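Local atomic coordinates of glycosyl hydrolase family 2, TIM barrel domain protein (Parabacteroides merdae ATCC 43184, PDB entry 6DXU), a protein that probably hydrolyses beta-glucuronides as a family 2 beta-glucuronidase of a human gut bacterium. Residues D[173-178]-D[435-440]; D[447-452]-D[474-479]; D[466-471]-D[511-516]. All coordinates share one frame; numbering follows the deposited sequence.

Interaction 1 of 3, residues D[173-178]-D[435-440]. With NA (sodium ion), chain O.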
# COMPACT_ATOMS: atom_id res chain seq x y z
N ASP D 173 17.41 -10.83 8.04
CA ASP D 173 16.90 -9.69 7.28
C ASP D 173 18.09 -8.78 6.98
O ASP D 173 18.63 -8.15 7.89
CB ASP D 173 15.83 -8.97 8.08
CG ASP D 173 15.19 -7.82 7.33
OD1 ASP D 173 15.66 -7.44 6.23
OD2 ASP D 173 14.20 -7.28 7.88
N LEU D 174 18.49 -8.71 5.71
CA LEU D 174 19.62 -7.87 5.34
C LEU D 174 19.34 -6.39 5.57
O LEU D 174 20.28 -5.60 5.70
CB LEU D 174 19.99 -8.12 3.87
CG LEU D 174 20.53 -9.54 3.64
CD1 LEU D 174 20.58 -9.85 2.13
CD2 LEU D 174 21.90 -9.71 4.30
N GLU D 175 18.06 -5.99 5.61
CA GLU D 175 17.67 -4.60 5.78
C GLU D 175 17.38 -4.25 7.22
O GLU D 175 16.71 -3.25 7.49
CB GLU D 175 16.46 -4.25 4.90
CG GLU D 175 16.70 -4.38 3.38
CD GLU D 175 17.70 -3.35 2.87
OE1 GLU D 175 17.95 -2.32 3.56
OE2 GLU D 175 18.29 -3.58 1.79
N MET D 176 17.87 -5.06 8.16
CA MET D 176 17.70 -4.83 9.59
C MET D 176 19.05 -5.01 10.27
O MET D 176 19.81 -5.92 9.90
CB MET D 176 16.67 -5.82 10.17
CG MET D 176 16.40 -5.67 11.67
SD MET D 176 15.39 -7.04 12.31
CE MET D 176 16.61 -8.37 12.38
N ILE D 177 19.37 -4.12 11.21
CA ILE D 177 20.60 -4.32 11.98
C ILE D 177 20.25 -5.11 13.24
O ILE D 177 19.12 -4.98 13.73
CB ILE D 177 21.29 -2.99 12.34
CG1 ILE D 177 20.40 -2.11 13.21
CG2 ILE D 177 21.70 -2.27 11.06
CD1 ILE D 177 21.15 -0.87 13.83
N PRO D 178 21.15 -5.96 13.76
CA PRO D 178 22.51 -6.22 13.24
C PRO D 178 22.53 -7.17 12.05
O PRO D 178 21.52 -7.77 11.69
CB PRO D 178 23.21 -6.89 14.43
CG PRO D 178 22.12 -7.65 15.10
CD PRO D 178 20.88 -6.77 14.97
N ASN D 435 29.54 -7.15 2.31
CA ASN D 435 28.91 -8.30 1.66
C ASN D 435 27.51 -8.65 2.16
O ASN D 435 26.97 -9.69 1.78
CB ASN D 435 29.79 -9.56 1.74
CG ASN D 435 29.54 -10.50 0.57
OD1 ASN D 435 29.07 -10.08 -0.49
ND2 ASN D 435 29.82 -11.79 0.77
N ASP D 436 26.87 -7.79 2.96
CA ASP D 436 25.42 -7.98 3.08
C ASP D 436 24.66 -7.40 1.88
O ASP D 436 23.45 -7.63 1.74
CB ASP D 436 24.88 -7.35 4.37
CG ASP D 436 24.77 -8.37 5.51
OD1 ASP D 436 25.20 -9.53 5.33
OD2 ASP D 436 24.27 -8.00 6.60
N PHE D 437 25.35 -6.69 0.99
CA PHE D 437 24.76 -6.09 -0.20
C PHE D 437 25.70 -6.31 -1.37
O PHE D 437 26.90 -6.56 -1.19
CB PHE D 437 24.49 -4.59 0.02
CG PHE D 437 23.71 -4.31 1.26
CD1 PHE D 437 22.32 -4.26 1.23
CD2 PHE D 437 24.36 -4.17 2.49
CE1 PHE D 437 21.60 -4.04 2.39
CE2 PHE D 437 23.64 -3.95 3.65
CZ PHE D 437 22.26 -3.89 3.60
N ASN D 438 25.17 -6.21 -2.59
CA ASN D 438 26.01 -6.39 -3.76
C ASN D 438 26.85 -5.15 -4.08
O ASN D 438 27.56 -5.16 -5.09
CB ASN D 438 25.18 -6.77 -4.99
CG ASN D 438 24.31 -5.63 -5.50
OD1 ASN D 438 24.00 -4.68 -4.78
ND2 ASN D 438 23.92 -5.72 -6.77
N THR D 439 26.76 -4.09 -3.28
CA THR D 439 27.66 -2.96 -3.40
C THR D 439 28.17 -2.60 -2.02
O THR D 439 27.55 -2.94 -1.01
CB THR D 439 26.99 -1.72 -4.01
OG1 THR D 439 25.90 -1.32 -3.19
CG2 THR D 439 26.49 -2.01 -5.42
N PHE D 440 29.31 -1.91 -1.98
CA PHE D 440 29.87 -1.37 -0.75
C PHE D 440 30.40 0.01 -1.09
O PHE D 440 31.33 0.14 -1.89
CB PHE D 440 30.98 -2.27 -0.21
CG PHE D 440 31.49 -1.88 1.16
CD1 PHE D 440 30.93 -2.43 2.30
CD2 PHE D 440 32.52 -0.96 1.30
CE1 PHE D 440 31.41 -2.08 3.57
CE2 PHE D 440 32.99 -0.59 2.56
CZ PHE D 440 32.44 -1.16 3.69
NA NA O . 20.24 -8.29 9.61
O HOH W 1 19.29 -10.34 10.31
O HOH W 2 22.68 -6.07 6.76
O HOH W 3 21.85 -9.32 8.09

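Interaction 2 of 3, residues D[447-452]-D[474-479]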
# COMPACT_ATOMS: atom_id res chain seq x y z
N ALA D 447 28.83 9.20 5.18
CA ALA D 447 27.75 10.18 5.30
C ALA D 447 26.77 9.79 6.39
O ALA D 447 26.32 10.63 7.17
CB ALA D 447 27.02 10.33 3.96
N PHE D 448 26.42 8.50 6.45
CA PHE D 448 25.47 8.05 7.47
C PHE D 448 26.13 8.02 8.84
O PHE D 448 25.48 8.33 9.84
CB PHE D 448 24.90 6.68 7.12
CG PHE D 448 23.77 6.26 8.02
CD1 PHE D 448 22.61 7.01 8.08
CD2 PHE D 448 23.90 5.15 8.85
CE1 PHE D 448 21.57 6.64 8.92
CE2 PHE D 448 22.86 4.78 9.71
CZ PHE D 448 21.70 5.52 9.74
N MET D 449 27.41 7.64 8.91
CA MET D 449 28.12 7.70 10.19
C MET D 449 28.14 9.12 10.73
O MET D 449 27.96 9.33 11.94
CB MET D 449 29.55 7.17 10.03
CG MET D 449 30.34 7.04 11.33
SD MET D 449 29.81 5.61 12.29
CE MET D 449 30.55 4.28 11.33
N LYS D 450 28.35 10.11 9.86
CA LYS D 450 28.37 11.49 10.34
C LYS D 450 26.98 11.93 10.79
O LYS D 450 26.84 12.65 11.78
CB LYS D 450 28.90 12.43 9.25
CG LYS D 450 29.09 13.89 9.71
CD LYS D 450 29.97 13.94 10.97
CE LYS D 450 30.63 15.32 11.16
NZ LYS D 450 29.62 16.42 11.40
N GLU D 451 25.94 11.48 10.08
CA GLU D 451 24.59 11.80 10.52
C GLU D 451 24.34 11.26 11.93
O GLU D 451 23.79 11.97 12.78
CB GLU D 451 23.56 11.24 9.54
CG GLU D 451 22.13 11.60 9.93
CD GLU D 451 21.08 11.00 9.01
OE1 GLU D 451 19.89 11.09 9.35
OE2 GLU D 451 21.43 10.48 7.93
N LEU D 452 24.75 10.01 12.20
CA LEU D 452 24.59 9.43 13.54
C LEU D 452 25.41 10.19 14.59
O LEU D 452 24.93 10.45 15.69
CB LEU D 452 24.99 7.95 13.52
CG LEU D 452 24.17 6.96 12.70
CD1 LEU D 452 24.83 5.58 12.72
CD2 LEU D 452 22.75 6.87 13.23
N ASN D 474 37.62 7.19 10.65
CA ASN D 474 38.22 7.52 11.94
C ASN D 474 38.33 9.03 12.19
O ASN D 474 38.71 9.42 13.30
CB ASN D 474 39.59 6.83 12.11
CG ASN D 474 40.68 7.41 11.21
OD1 ASN D 474 40.43 8.25 10.34
ND2 ASN D 474 41.90 6.93 11.40
N ASP D 475 37.97 9.87 11.23
CA ASP D 475 37.94 11.32 11.43
C ASP D 475 36.57 11.82 11.89
O ASP D 475 36.43 13.01 12.18
CB ASP D 475 38.30 12.05 10.12
CG ASP D 475 37.36 11.70 8.96
OD1 ASP D 475 36.86 10.56 8.91
OD2 ASP D 475 37.12 12.55 8.07
N ILE D 476 35.57 10.95 11.97
CA ILE D 476 34.21 11.39 12.24
C ILE D 476 33.90 11.39 13.74
O ILE D 476 33.37 12.36 14.28
CB ILE D 476 33.21 10.51 11.46
CG1 ILE D 476 33.25 10.86 9.97
CG2 ILE D 476 31.78 10.68 12.00
CD1 ILE D 476 32.53 9.86 9.08
N VAL D 477 34.28 10.32 14.44
CA VAL D 477 33.85 10.12 15.82
C VAL D 477 34.80 10.81 16.78
O VAL D 477 35.94 11.15 16.44
CB VAL D 477 33.73 8.62 16.15
CG1 VAL D 477 32.61 8.01 15.36
CG2 VAL D 477 35.05 7.93 15.83
N ASP D 478 34.34 10.99 18.03
CA ASP D 478 35.19 11.58 19.06
C ASP D 478 36.32 10.65 19.47
O ASP D 478 37.47 11.09 19.61
CB ASP D 478 34.35 11.93 20.29
CG ASP D 478 33.28 12.96 19.99
OD1 ASP D 478 33.60 13.96 19.33
OD2 ASP D 478 32.13 12.78 20.43
N VAL D 479 36.01 9.37 19.69
CA VAL D 479 36.94 8.38 20.22
C VAL D 479 36.96 7.19 19.26
O VAL D 479 35.92 6.80 18.74
CB VAL D 479 36.51 7.93 21.64
CG1 VAL D 479 37.34 6.73 22.14
CG2 VAL D 479 36.57 9.10 22.64

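Interaction 3 of 3, residues D[466-471]-D[511-516]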
# COMPACT_ATOMS: atom_id res chain seq x y z
N ALA D 466 31.87 7.08 19.55
CA ALA D 466 32.98 6.21 19.19
C ALA D 466 32.52 5.16 18.19
O ALA D 466 31.33 4.86 18.07
CB ALA D 466 33.58 5.50 20.42
N ILE D 467 33.50 4.57 17.49
CA ILE D 467 33.31 3.35 16.71
C ILE D 467 34.56 2.49 16.87
O ILE D 467 35.59 2.95 17.37
CB ILE D 467 33.07 3.61 15.20
CG1 ILE D 467 34.25 4.36 14.58
CG2 ILE D 467 31.77 4.35 14.97
CD1 ILE D 467 34.09 4.58 13.05
N ARG D 468 34.45 1.24 16.43
CA ARG D 468 35.57 0.30 16.40
C ARG D 468 35.78 -0.23 14.99
O ARG D 468 34.83 -0.67 14.33
CB ARG D 468 35.34 -0.87 17.37
CG ARG D 468 36.51 -1.85 17.36
CD ARG D 468 36.29 -3.08 18.24
NE ARG D 468 37.43 -3.96 18.04
CZ ARG D 468 37.55 -4.81 17.04
NH1 ARG D 468 36.55 -4.95 16.16
NH2 ARG D 468 38.65 -5.54 16.91
N ARG D 469 37.03 -0.16 14.53
CA ARG D 469 37.53 -0.73 13.27
C ARG D 469 36.70 -0.29 12.05
O ARG D 469 35.95 -1.05 11.44
CB ARG D 469 37.62 -2.26 13.32
CG ARG D 469 38.65 -2.77 12.31
CD ARG D 469 38.46 -4.25 12.00
NE ARG D 469 37.59 -4.42 10.84
CZ ARG D 469 37.40 -5.58 10.22
NH1 ARG D 469 38.03 -6.67 10.66
NH2 ARG D 469 36.58 -5.65 9.17
N CYS D 470 36.90 0.97 11.69
CA CYS D 470 36.49 1.44 10.36
C CYS D 470 37.39 2.64 10.06
O CYS D 470 37.06 3.78 10.37
CB CYS D 470 35.01 1.81 10.31
SG CYS D 470 34.47 2.23 8.63
N GLU D 471 38.57 2.34 9.50
CA GLU D 471 39.61 3.36 9.39
C GLU D 471 39.15 4.54 8.53
O GLU D 471 39.48 5.69 8.84
CB GLU D 471 40.89 2.75 8.82
CG GLU D 471 42.08 3.70 8.90
CD GLU D 471 43.42 3.00 8.68
OE1 GLU D 471 43.46 2.02 7.91
OE2 GLU D 471 44.42 3.43 9.30
N LEU D 511 41.24 4.61 22.17
CA LEU D 511 40.77 3.72 23.23
C LEU D 511 40.68 2.34 22.62
O LEU D 511 39.97 2.16 21.63
CB LEU D 511 39.41 4.18 23.77
CG LEU D 511 38.74 3.23 24.76
CD1 LEU D 511 39.69 2.91 25.88
CD2 LEU D 511 37.48 3.87 25.33
N HIS D 512 41.40 1.37 23.18
CA HIS D 512 41.57 0.07 22.54
C HIS D 512 40.49 -0.89 23.06
O HIS D 512 40.57 -1.35 24.20
CB HIS D 512 42.98 -0.45 22.84
CG HIS D 512 43.23 -1.86 22.38
ND1 HIS D 512 44.32 -2.58 22.80
CD2 HIS D 512 42.54 -2.66 21.54
CE1 HIS D 512 44.30 -3.78 22.24
NE2 HIS D 512 43.23 -3.85 21.46
N VAL D 513 39.49 -1.21 22.25
CA VAL D 513 38.50 -2.20 22.67
C VAL D 513 38.62 -3.45 21.81
O VAL D 513 38.67 -3.38 20.58
CB VAL D 513 37.06 -1.65 22.66
CG1 VAL D 513 36.89 -0.63 23.81
CG2 VAL D 513 36.69 -1.05 21.32
N GLU D 514 38.66 -4.61 22.49
CA GLU D 514 38.77 -5.98 21.99
C GLU D 514 40.22 -6.41 21.86
O GLU D 514 40.98 -5.88 21.05
CB GLU D 514 38.03 -6.20 20.65
CG GLU D 514 36.54 -5.87 20.72
CD GLU D 514 35.76 -6.39 19.53
OE1 GLU D 514 36.22 -7.36 18.88
OE2 GLU D 514 34.68 -5.83 19.25
N TRP D 515 40.59 -7.38 22.69
CA TRP D 515 41.84 -8.11 22.58
C TRP D 515 41.65 -9.37 23.40
O TRP D 515 40.69 -9.50 24.16
CB TRP D 515 43.04 -7.29 23.06
CG TRP D 515 42.99 -6.78 24.50
CD1 TRP D 515 42.40 -5.63 24.95
CD2 TRP D 515 43.55 -7.42 25.67
NE1 TRP D 515 42.56 -5.50 26.32
CE2 TRP D 515 43.27 -6.59 26.78
CE3 TRP D 515 44.28 -8.60 25.88
CZ2 TRP D 515 43.67 -6.91 28.09
CZ3 TRP D 515 44.68 -8.92 27.18
CH2 TRP D 515 44.38 -8.07 28.26
N GLY D 516 42.59 -10.31 23.24
CA GLY D 516 42.55 -11.55 24.01
C GLY D 516 42.86 -12.79 23.20
O GLY D 516 43.59 -12.71 22.21
O HOH W 4 40.77 -4.47 18.76

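Interaction 1 of 3, residues D[173-178]-D[435-440]
Leu174 and Asp436 meet where the sugar-binding domain leans on the TIM-barrel domain, beside a bound sodium ion. Leu174 is the residue most covered. With CG anti to its carbonyl carbon (chi1 -67°), the side chain reaches across so that Leu174 CD2 lies against the carboxylate, 3.4 Å from Asp436 CG, while CD1 approaches the backbone oxygen of the same aspartate. The polar link runs through water: one molecule donates to Leu174 O (2.7 Å) and to Asp436 OD2, and a second water ligates the sodium ion and donates to Asp436 OD2 at 3.1 Å. Asp436 is thus a second-shell residue for the metal. The type I turn from Asp173 to Met176 supplies the ligands Asp173 O and Met176 O; Pro178 O, just after a cis peptide bond, is the third from the protein. Within the turn Asp173 OD1 accepts from Glu175 N, an Asx turn. Asp436 OD2 also bonds Ser179 OG, and Asp436 OD1 pairs with Arg52 of the second subunit. Phe437 adds its ring: Phe437 CZ comes obliquely to 3.4 Å from Leu174 O, and Glu175 OE2 sits at the ring edge, 3.4 Å from Phe437 CE1, its carboxylate turned 59° from the ring. Glu175 OE1 is held by Gly398 N. The contact joins the loop following strand 162-169 to the loop between strand 422-429 and helix 442-459, with Tyr401 and Gln404 of helix 399-416 alongside.

Interaction 2 of 3, residues D[447-452]-D[474-479]
Met449 and Lys450 meet Ile476 through aliphatic groups alone, and the nearby aromatic ring, that of Phe448, is turned away from them: Leu452 CG lies 3.9 Å above one face of the Phe448 ring, offset toward the rim, and Trp391 meets the ring edge-to-face. This is the outer layer of a (beta/alpha)8 TIM barrel, where helix 442-459 is covered by the loop that leads from strand 464-468 to strand 479-481. Phe448 serves the helix's other flank, resting on Lys402, Ala405 and Arg406 of helix 399-416. On the flank facing the loop, Ile476 carries the contact. Its CG1 stands anti to the carbonyl carbon (chi1 -73°), which sets CG2 over the Met449-Lys450 step and CD1 by Met449 CB. Ile476 CG2 touches Met449 CG at 4.0 Å and Lys450 CD at 3.9 Å, while Ile476 CD1 goes to Met449 CB at 4.1 Å. The Met449 side chain, bent at chi2 and chi3, also packs on Trp391 and Ile467. Of the Lys450 side chain, CD does the touching; its amino group leads away to a salt bridge with Asp454 and a hydrogen bond to Leu262 O of the third subunit. Leu260 of that subunit packs on Ile476, which thus touches both the helix and a neighbouring subunit. Closest to the helix backbone comes Ile476 CG2, 3.9 Å from Lys450 CA.

Interaction 3 of 3, residues D[466-471]-D[511-516]
Arg468 lies with its guanidinium flat on the carboxylate of Glu514, the two planes only 7° apart, while the side chains cross at about a right angle. The site is at the C-terminal end of strand 464-468 in a (beta/alpha)8 TIM barrel, the end at which active sites of such barrels lie, and strand 512-513, just before Glu514, belongs to the same barrel. Arg468 reaches Glu514 fully stretched, CG anti to the backbone N and the chain extended to NE. Glu514 OE1 stands 3.4 Å above the centre of the Arg468 guanidinium. The salt bridge, Arg468 NE to Glu514 OE2 at 3.5 Å, is one of charge alone, with no N-H aimed at the oxygen. The N-H of Arg468 NE is spent instead in its own plane, on Val513 O at 2.9 Å, though the bond is bent (144°). Alongside, Val513 CG2 packs on Arg468 CD at 3.7 Å. Both charged groups have further partners, Arg468 NH1 pairing with Glu430 and Glu514 OE2 with Arg364. Replacing Arg468 by methionine would probably leave Val513 O without its N-H donor and the Glu514 carboxylate without the cation stacked on it, freer to shift. A water completes the link: it accepts from Arg468 NH2 at 3.0 Å and donates to Glu514 O at 2.7 Å.

In the fold
Interactions 2 and 3 are neighbours in the barrel, their centres about 14 Å apart, and their segments alternate along the chain. They touch directly: Met449 SD lies 3.6 Å from Ile467 CG2, tying helix 442-459 to strand 464-468, which follows it, and Val479 CG1 meets Leu511 CB at 3.7 Å. Interaction 1 stands apart, about 20 Å from interaction 2 and 21 Å from interaction 3 between centres, at the border with the sugar-binding domain, and it holds one of the two sodium sites. Interaction 3 lies at the C-terminal ends of barrel strands, the side where TIM-barrel active sites lie; none of the three includes a residue lining either bicine pocket. Interactions 1 and 2 also reach neighbouring subunits, whereas interaction 3 is internal to the chain.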